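Local coordinates for A-type flavoprotein (Giardia intestinalis, PDB 2Q9U), which probably reduces oxygen to water, as an O2-scavenging flavodiiron enzyme that pairs a mu-oxo-diiron centre with flavin mononucleotide, at residues A[11-14]-A[18-21]; A[185-190]-A[230-235]; A[328-333]-A[366-371]. One frame throughout, in Å; residues are numbered along the deposited sequence.

Contact 1: A[11-14]-A[18-21]; sequences QEMI and YWVG
E12 lays its side chain over one face of the Y18 ring, where the two residues form an antiparallel, non-hydrogen-bonded pair with their CA atoms 4.2 Å apart. Followed outward, CB sits above the near rim of the ring, 3.5 Å from Y18 CE2. CG comes next; it makes a CH-pi contact over the face, 3.7 Å from the ring centroid. CD then reaches the phenol end, 3.4 Å from Y18 OH. A first torsion that sets CG anti to the backbone N (chi1 -158°) and an extended chain together carry CB, CG and CD in turn across the ring to the hydroxyl end, where the carboxylate stacks nearly parallel to the ring, 8° between planes. OE2 turns back to the N-H of G16 in the tight turn, which probably restrains the rotation of the carboxylate.

Beside this pair, the strands are joined by W19 N donating to Q11 O at 2.8 Å. A water extends the ladder, accepting from Q11 N and donating to W19 O. The Q11 side chain runs alongside W19 in the same direction, its amide tilted 28° from the indole and its OE1 3.3 Å from W19 CE3. R182 holds that OE1 and also makes a cation-pi contact with W19, whose NE1 bonds N42. M13 SD packs on W19 CB at 3.8 Å. Separately, it lies oblique to the indole as a Met-aromatic contact, 5.2 Å from the centroid of the five-membered ring, next to the classic bulge that M13 and I14 form opposite V17.

The hairpin combines two chemistries: an acidic chain lying on a phenol, and a buried Q11 amide probably polarised by the charge of R182, which binds its oxygen and also contacts the indole.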
loop_
_atom_site.group_PDB
_atom_site.type_symbol
_atom_site.label_atom_id
_atom_site.label_comp_id
_atom_site.label_asym_id
_atom_site.label_seq_id
_atom_site.Cartn_x
_atom_site.Cartn_y
_atom_site.Cartn_z
ATOM N N GLN A 11 -23.090 -8.203 -26.740
ATOM C CA GLN A 11 -22.213 -7.163 -27.196
ATOM C C GLN A 11 -21.615 -7.570 -28.537
ATOM O O GLN A 11 -20.497 -8.065 -28.618
ATOM C CB GLN A 11 -21.157 -6.845 -26.107
ATOM C CG GLN A 11 -21.811 -6.241 -24.842
ATOM C CD GLN A 11 -20.852 -6.034 -23.683
ATOM O OE1 GLN A 11 -19.760 -5.520 -23.858
ATOM N NE2 GLN A 11 -21.280 -6.423 -22.482
ATOM N N GLU A 12 -22.398 -7.348 -29.596
ATOM C CA GLU A 12 -21.971 -7.657 -30.963
ATOM C C GLU A 12 -20.980 -6.587 -31.436
ATOM O O GLU A 12 -21.348 -5.434 -31.641
ATOM C CB GLU A 12 -23.190 -7.777 -31.903
ATOM C CG GLU A 12 -22.914 -8.595 -33.182
ATOM C CD GLU A 12 -24.138 -8.710 -34.095
ATOM O OE1 GLU A 12 -25.192 -8.152 -33.741
ATOM O OE2 GLU A 12 -24.038 -9.371 -35.161
ATOM N N MET A 13 -19.720 -6.965 -31.598
ATOM C CA MET A 13 -18.680 -5.998 -31.928
ATOM C C MET A 13 -18.613 -5.709 -33.414
ATOM O O MET A 13 -18.483 -4.544 -33.834
ATOM C CB MET A 13 -17.361 -6.465 -31.386
ATOM C CG MET A 13 -17.240 -5.985 -29.915
ATOM S SD MET A 13 -15.750 -6.552 -29.227
ATOM C CE MET A 13 -14.473 -5.587 -30.039
ATOM N N ILE A 14 -18.752 -6.778 -34.181
ATOM C CA ILE A 14 -18.878 -6.704 -35.631
ATOM C C ILE A 14 -19.909 -7.770 -36.013
ATOM O O ILE A 14 -20.214 -8.639 -35.190
ATOM C CB ILE A 14 -17.510 -6.917 -36.344
ATOM C CG1 ILE A 14 -16.815 -8.179 -35.854
ATOM C CG2 ILE A 14 -16.583 -5.702 -36.129
ATOM C CD1 ILE A 14 -15.402 -8.353 -36.328
ATOM N N TYR A 18 -19.330 -11.597 -31.132
ATOM C CA TYR A 18 -19.783 -11.045 -29.863
ATOM C C TYR A 18 -18.689 -11.127 -28.819
ATOM O O TYR A 18 -18.004 -12.153 -28.717
ATOM C CB TYR A 18 -21.008 -11.806 -29.356
ATOM C CG TYR A 18 -22.236 -11.692 -30.242
ATOM C CD1 TYR A 18 -22.320 -12.383 -31.446
ATOM C CD2 TYR A 18 -23.310 -10.903 -29.860
ATOM C CE1 TYR A 18 -23.468 -12.276 -32.272
ATOM C CE2 TYR A 18 -24.468 -10.788 -30.679
ATOM C CZ TYR A 18 -24.529 -11.490 -31.870
ATOM O OH TYR A 18 -25.640 -11.405 -32.690
ATOM N N TRP A 19 -18.555 -10.061 -28.037
ATOM C CA TRP A 19 -17.675 -10.085 -26.862
ATOM C C TRP A 19 -18.358 -10.836 -25.750
ATOM O O TRP A 19 -19.468 -10.480 -25.316
ATOM C CB TRP A 19 -17.315 -8.665 -26.440
ATOM C CG TRP A 19 -16.413 -8.550 -25.275
ATOM C CD1 TRP A 19 -15.041 -8.548 -25.292
ATOM C CD2 TRP A 19 -16.801 -8.399 -23.904
ATOM N NE1 TRP A 19 -14.557 -8.398 -24.018
ATOM C CE2 TRP A 19 -15.613 -8.306 -23.145
ATOM C CE3 TRP A 19 -18.042 -8.314 -23.250
ATOM C CZ2 TRP A 19 -15.620 -8.122 -21.756
ATOM C CZ3 TRP A 19 -18.061 -8.148 -21.856
ATOM C CH2 TRP A 19 -16.851 -8.050 -21.129
ATOM N N VAL A 20 -17.703 -11.899 -25.285
ATOM C CA VAL A 20 -18.234 -12.690 -24.175
ATOM C C VAL A 20 -17.152 -12.837 -23.056
ATOM O O VAL A 20 -17.135 -13.813 -22.322
ATOM C CB VAL A 20 -18.752 -14.063 -24.647
ATOM C CG1 VAL A 20 -20.023 -13.899 -25.551
ATOM C CG2 VAL A 20 -17.634 -14.893 -25.321
ATOM N N GLY A 21 -16.275 -11.833 -22.947
ATOM C CA GLY A 21 -15.188 -11.875 -21.976
ATOM C C GLY A 21 -15.640 -11.335 -20.638
ATOM O O GLY A 21 -16.833 -11.244 -20.352
HETATM O O HOH W 1 -22.114 -10.820 -26.162
#

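Contact 2: A[185-190]-A[230-235]; sequences DECDVS and HGVSWR. With FEO (mu-oxo-diiron), chain G.
R235 grips D185 side-on with two nitrogens, one to each carboxylate oxygen. NE meets OD2 at 2.8 Å and NH2 meets OD1 at 2.9 Å; both bonds are close to straight (160° and 163°), and both oxygens lie close to the guanidinium plane. The fit is not perfectly flat: OD1 uses its syn lone pair, whereas NE approaches OD2 from 29° out of the carboxylate plane. A water gives OD2 a further bond and accepts from R235 N, tying the carboxylate to the arginine's backbone as well. E186 OE2, 4.1 Å from R235 NH2, adds negative charge nearby without forming a salt bridge, and W183 makes a cation-pi contact with the guanidinium.

Further in, C187 SG packs on V232 CG1 at 3.9 Å, with V192 of helix 189-204 touching both side chains. Backbone bonds from S233 to R182 and A184 hold the 230-235 chain beside the approach to that helix.

The same chain begins at H230, whose NE2 binds FE1 of the mu-oxo-diiron group at 2.1 Å. S40 O receives its ND1-H, an outer-shell bond that orients the imidazole, while H90, D89 and D171 ligate the same iron. Histidine and carboxylate ligands presented by loops around a mu-oxo-diiron centre are the hallmark of the metallo-beta-lactamase-like domain of flavodiiron proteins.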
loop_
_atom_site.group_PDB
_atom_site.type_symbol
_atom_site.label_atom_id
_atom_site.label_comp_id
_atom_site.label_asym_id
_atom_site.label_seq_id
_atom_site.Cartn_x
_atom_site.Cartn_y
_atom_site.Cartn_z
ATOM N N ASP A 185 -10.862 3.367 -30.256
ATOM C CA ASP A 185 -11.339 4.648 -30.787
ATOM C C ASP A 185 -12.475 5.263 -29.953
ATOM O O ASP A 185 -12.714 6.471 -30.006
ATOM C CB ASP A 185 -11.745 4.472 -32.270
ATOM C CG ASP A 185 -12.773 3.374 -32.466
ATOM O OD1 ASP A 185 -13.976 3.656 -32.360
ATOM O OD2 ASP A 185 -12.392 2.201 -32.686
ATOM N N GLU A 186 -13.171 4.433 -29.171
ATOM C CA GLU A 186 -14.149 4.919 -28.209
ATOM C C GLU A 186 -13.553 5.467 -26.917
ATOM O O GLU A 186 -14.277 6.035 -26.106
ATOM C CB GLU A 186 -15.168 3.837 -27.875
ATOM C CG GLU A 186 -15.884 3.281 -29.118
ATOM C CD GLU A 186 -16.671 2.029 -28.818
ATOM O OE1 GLU A 186 -16.200 1.192 -28.024
ATOM O OE2 GLU A 186 -17.776 1.887 -29.382
ATOM N N CYS A 187 -12.243 5.278 -26.732
ATOM C CA CYS A 187 -11.525 5.736 -25.549
ATOM C C CYS A 187 -10.676 6.932 -25.929
ATOM O O CYS A 187 -10.780 7.406 -27.065
ATOM C CB CYS A 187 -10.633 4.602 -25.035
ATOM S SG CYS A 187 -11.566 3.131 -24.609
ATOM N N ASP A 188 -9.835 7.431 -25.014
ATOM C CA ASP A 188 -8.753 8.340 -25.458
ATOM C C ASP A 188 -7.686 7.458 -26.050
ATOM O O ASP A 188 -7.058 6.709 -25.320
ATOM C CB ASP A 188 -8.144 9.181 -24.311
ATOM C CG ASP A 188 -9.082 10.265 -23.833
ATOM O OD1 ASP A 188 -9.846 10.814 -24.665
ATOM O OD2 ASP A 188 -9.079 10.547 -22.623
ATOM N N VAL A 189 -7.490 7.529 -27.373
ATOM C CA VAL A 189 -6.529 6.645 -28.038
ATOM C C VAL A 189 -5.129 6.820 -27.483
ATOM O O VAL A 189 -4.418 5.841 -27.331
ATOM C CB VAL A 189 -6.557 6.801 -29.588
ATOM C CG1 VAL A 189 -5.442 5.975 -30.249
ATOM C CG2 VAL A 189 -7.897 6.310 -30.096
ATOM N N SER A 190 -4.735 8.047 -27.121
ATOM C CA SER A 190 -3.413 8.231 -26.524
ATOM C C SER A 190 -3.260 7.480 -25.198
ATOM O O SER A 190 -2.193 6.952 -24.916
ATOM C CB SER A 190 -3.004 9.722 -26.389
ATOM O OG SER A 190 -3.868 10.427 -25.526
ATOM N N HIS A 230 -6.820 -8.812 -24.112
ATOM C CA HIS A 230 -6.762 -7.865 -22.977
ATOM C C HIS A 230 -7.141 -6.451 -23.415
ATOM O O HIS A 230 -6.593 -5.935 -24.407
ATOM C CB HIS A 230 -5.361 -7.805 -22.368
ATOM C CG HIS A 230 -4.940 -9.056 -21.664
ATOM N ND1 HIS A 230 -5.536 -9.505 -20.509
ATOM C CD2 HIS A 230 -3.952 -9.936 -21.946
ATOM C CE1 HIS A 230 -4.946 -10.627 -20.122
ATOM N NE2 HIS A 230 -3.982 -10.905 -20.980
ATOM N N GLY A 231 -8.080 -5.837 -22.692
ATOM C CA GLY A 231 -8.355 -4.427 -22.884
ATOM C C GLY A 231 -9.212 -4.188 -24.111
ATOM O O GLY A 231 -10.138 -4.963 -24.377
ATOM N N VAL A 232 -8.903 -3.130 -24.858
ATOM C CA VAL A 232 -9.720 -2.757 -26.009
ATOM C C VAL A 232 -9.156 -3.333 -27.305
ATOM O O VAL A 232 -7.965 -3.712 -27.394
ATOM C CB VAL A 232 -9.934 -1.214 -26.150
ATOM C CG1 VAL A 232 -10.665 -0.678 -24.937
ATOM C CG2 VAL A 232 -8.604 -0.492 -26.341
ATOM N N SER A 233 -10.036 -3.414 -28.291
ATOM C CA SER A 233 -9.683 -3.942 -29.605
ATOM C C SER A 233 -9.526 -2.799 -30.606
ATOM O O SER A 233 -9.817 -1.629 -30.299
ATOM C CB SER A 233 -10.757 -4.946 -30.045
ATOM O OG SER A 233 -10.653 -6.093 -29.241
ATOM N N TRP A 234 -9.052 -3.138 -31.805
ATOM C CA TRP A 234 -8.512 -2.168 -32.733
ATOM C C TRP A 234 -9.200 -2.223 -34.100
ATOM O O TRP A 234 -9.465 -3.321 -34.667
ATOM C CB TRP A 234 -6.997 -2.414 -32.933
ATOM C CG TRP A 234 -6.200 -2.386 -31.674
ATOM C CD1 TRP A 234 -5.877 -3.457 -30.858
ATOM C CD2 TRP A 234 -5.623 -1.226 -31.063
ATOM N NE1 TRP A 234 -5.149 -3.012 -29.769
ATOM C CE2 TRP A 234 -4.978 -1.653 -29.873
ATOM C CE3 TRP A 234 -5.601 0.137 -31.398
ATOM C CZ2 TRP A 234 -4.293 -0.771 -29.031
ATOM C CZ3 TRP A 234 -4.924 1.035 -30.530
ATOM C CH2 TRP A 234 -4.282 0.563 -29.375
ATOM N N ARG A 235 -9.453 -1.044 -34.641
ATOM C CA ARG A 235 -9.948 -0.868 -35.988
ATOM C C ARG A 235 -9.513 0.521 -36.552
ATOM O O ARG A 235 -8.982 1.298 -35.876
ATOM C CB ARG A 235 -11.469 -1.053 -36.027
ATOM C CG ARG A 235 -12.214 0.099 -35.383
ATOM C CD ARG A 235 -13.656 -0.146 -35.103
ATOM N NE ARG A 235 -14.277 0.796 -34.200
ATOM C CZ ARG A 235 -15.561 0.814 -33.919
ATOM N NH1 ARG A 235 -16.377 -0.017 -34.474
ATOM N NH2 ARG A 235 -16.024 1.677 -33.099
HETATM FE FE1 FEO G . -2.819 -12.668 -21.105
HETATM FE FE2 FEO G . 0.036 -14.535 -21.659
HETATM O O FEO G . -1.876 -14.252 -20.967
HETATM O O HOH W 2 -10.008 1.221 -32.798
#

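Contact 3: A[328-333]-A[366-371]; sequences AALNYV and DGCKAD
C368 buries the most surface here, with its thiol directed at one side of helix 324-336 between L330 and V333. SG lies 4.3 Å from L330 CD2 and the same distance from V333 CG1, and it also approaches the backbone oxygen L330 O at 4.1 Å. A single sulfur thus rests against one turn of helix, in loose van der Waals packing. The CA-CB bond of C368 already points toward that helix, and chi1 -59° sets SG anti to the carbonyl carbon, beside the backbone N, where it reaches both side chains.

L330 contributes the tip of its chain: CD2 is the branch that meets the sulfur, and the residue also packs on E363 and L364 of helix 356-367. V333, one turn further along, offers CG1 to the thiol and touches V301 and T305 of helix 298-306. I339, in the loop after helix 324-336, packs on both V333 and C368.

Just past C368 the helical path ends at K369, which has positive phi. The lysine folds back, its NZ bonding D366 O at 2.9 Å and G367 O at 3.1 Å. The chain then runs past the start of strand 344-350, where D371 makes backbone bonds to K342 and A344. Helix 324-336 links strands 310-314 and 344-350, and helix 356-367 leads on to 378-381; such successive beta-alpha-beta crossovers on a 2-1-3-4-5 parallel sheet mark the flavodoxin-like alpha/beta/alpha sandwich.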
loop_
_atom_site.group_PDB
_atom_site.type_symbol
_atom_site.label_atom_id
_atom_site.label_comp_id
_atom_site.label_asym_id
_atom_site.label_seq_id
_atom_site.Cartn_x
_atom_site.Cartn_y
_atom_site.Cartn_z
ATOM N N ALA A 328 16.205 -5.135 -7.683
ATOM C CA ALA A 328 14.981 -5.684 -8.298
ATOM C C ALA A 328 14.743 -5.022 -9.652
ATOM O O ALA A 328 14.473 -5.710 -10.656
ATOM C CB ALA A 328 13.778 -5.513 -7.365
ATOM N N ALA A 329 14.895 -3.690 -9.696
ATOM C CA ALA A 329 14.621 -2.934 -10.934
ATOM C C ALA A 329 15.591 -3.375 -12.024
ATOM O O ALA A 329 15.186 -3.593 -13.164
ATOM C CB ALA A 329 14.712 -1.438 -10.704
ATOM N N LEU A 330 16.857 -3.573 -11.653
ATOM C CA LEU A 330 17.840 -4.065 -12.613
ATOM C C LEU A 330 17.587 -5.491 -13.093
ATOM O O LEU A 330 17.699 -5.752 -14.291
ATOM C CB LEU A 330 19.269 -3.900 -12.074
ATOM C CG LEU A 330 19.807 -2.462 -12.071
ATOM C CD1 LEU A 330 21.038 -2.411 -11.169
ATOM C CD2 LEU A 330 20.209 -1.994 -13.485
ATOM N N ASN A 331 17.255 -6.409 -12.178
ATOM C CA ASN A 331 16.820 -7.771 -12.550
ATOM C C ASN A 331 15.711 -7.718 -13.614
ATOM O O ASN A 331 15.769 -8.407 -14.655
ATOM C CB ASN A 331 16.340 -8.539 -11.300
ATOM C CG ASN A 331 15.535 -9.823 -11.644
ATOM O OD1 ASN A 331 14.424 -9.747 -12.175
ATOM N ND2 ASN A 331 16.076 -10.983 -11.296
ATOM N N TYR A 332 14.707 -6.885 -13.349
ATOM C CA TYR A 332 13.525 -6.835 -14.194
ATOM C C TYR A 332 13.906 -6.310 -15.577
ATOM O O TYR A 332 13.545 -6.916 -16.604
ATOM C CB TYR A 332 12.460 -5.921 -13.571
ATOM C CG TYR A 332 11.096 -6.120 -14.169
ATOM C CD1 TYR A 332 10.540 -7.405 -14.299
ATOM C CD2 TYR A 332 10.353 -5.045 -14.603
ATOM C CE1 TYR A 332 9.242 -7.570 -14.849
ATOM C CE2 TYR A 332 9.066 -5.201 -15.118
ATOM C CZ TYR A 332 8.515 -6.466 -15.236
ATOM O OH TYR A 332 7.224 -6.622 -15.769
ATOM N N VAL A 333 14.643 -5.201 -15.594
ATOM C CA VAL A 333 15.068 -4.559 -16.836
ATOM C C VAL A 333 16.009 -5.460 -17.664
ATOM O O VAL A 333 15.896 -5.520 -18.913
ATOM C CB VAL A 333 15.683 -3.149 -16.534
ATOM C CG1 VAL A 333 16.513 -2.660 -17.690
ATOM C CG2 VAL A 333 14.568 -2.151 -16.213
ATOM N N ASP A 366 27.419 -5.880 -17.825
ATOM C CA ASP A 366 27.488 -7.327 -18.060
ATOM C C ASP A 366 26.130 -8.034 -18.045
ATOM O O ASP A 366 25.929 -9.027 -18.757
ATOM C CB ASP A 366 28.443 -8.007 -17.061
ATOM C CG ASP A 366 29.850 -7.416 -17.100
ATOM O OD1 ASP A 366 30.232 -6.813 -18.137
ATOM O OD2 ASP A 366 30.566 -7.546 -16.085
ATOM N N GLY A 367 25.192 -7.523 -17.247
ATOM C CA GLY A 367 23.833 -8.111 -17.190
ATOM C C GLY A 367 22.932 -7.505 -18.245
ATOM O O GLY A 367 22.437 -8.223 -19.123
ATOM N N CYS A 368 22.734 -6.180 -18.204
ATOM C CA CYS A 368 21.810 -5.538 -19.159
ATOM C C CYS A 368 22.403 -5.312 -20.545
ATOM O O CYS A 368 21.676 -5.003 -21.489
ATOM C CB CYS A 368 21.279 -4.209 -18.612
ATOM S SG CYS A 368 20.412 -4.385 -17.052
ATOM N N LYS A 369 23.723 -5.428 -20.656
ATOM C CA LYS A 369 24.444 -5.088 -21.878
ATOM C C LYS A 369 24.137 -3.691 -22.435
ATOM O O LYS A 369 23.991 -3.481 -23.653
ATOM C CB LYS A 369 24.304 -6.223 -22.895
ATOM C CG LYS A 369 25.098 -7.436 -22.369
ATOM C CD LYS A 369 24.473 -8.729 -22.727
ATOM C CE LYS A 369 25.035 -9.828 -21.864
ATOM N NZ LYS A 369 24.161 -10.162 -20.730
ATOM N N ALA A 370 24.076 -2.731 -21.513
ATOM C CA ALA A 370 23.935 -1.338 -21.846
ATOM C C ALA A 370 25.298 -0.785 -22.290
ATOM O O ALA A 370 26.342 -1.409 -22.061
ATOM C CB ALA A 370 23.413 -0.552 -20.632
ATOM N N ASP A 371 25.251 0.376 -22.932
ATOM C CA ASP A 371 26.430 1.169 -23.286
ATOM C C ASP A 371 26.895 1.981 -22.067
ATOM O O ASP A 371 26.510 3.153 -21.877
ATOM C CB ASP A 371 26.067 2.058 -24.486
ATOM C CG ASP A 371 27.190 2.999 -24.912
ATOM O OD1 ASP A 371 28.326 2.870 -24.419
ATOM O OD2 ASP A 371 26.920 3.881 -25.763
#

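The three contacts follow one another along the chain, and two domains divide them. Contacts 1 and 2 belong to the metallo-beta-lactamase-like part, their centres 15 Å apart. They meet where M13 CE packs on S233 CB at 3.8 Å, bringing the corner of the first hairpin, at the edge of the seven-stranded sheet, against the loop that leads into edge strand 234-235 of the six-stranded one. Contact 3 lies in the flavodoxin-like domain, across the chain's centre, about 32 Å from contact 2 and 41 Å from contact 1 between centres. The iron ligands lie in the first domain and the FMN pocket in the second; in this family electrons are thought to pass from flavin to iron between subunits.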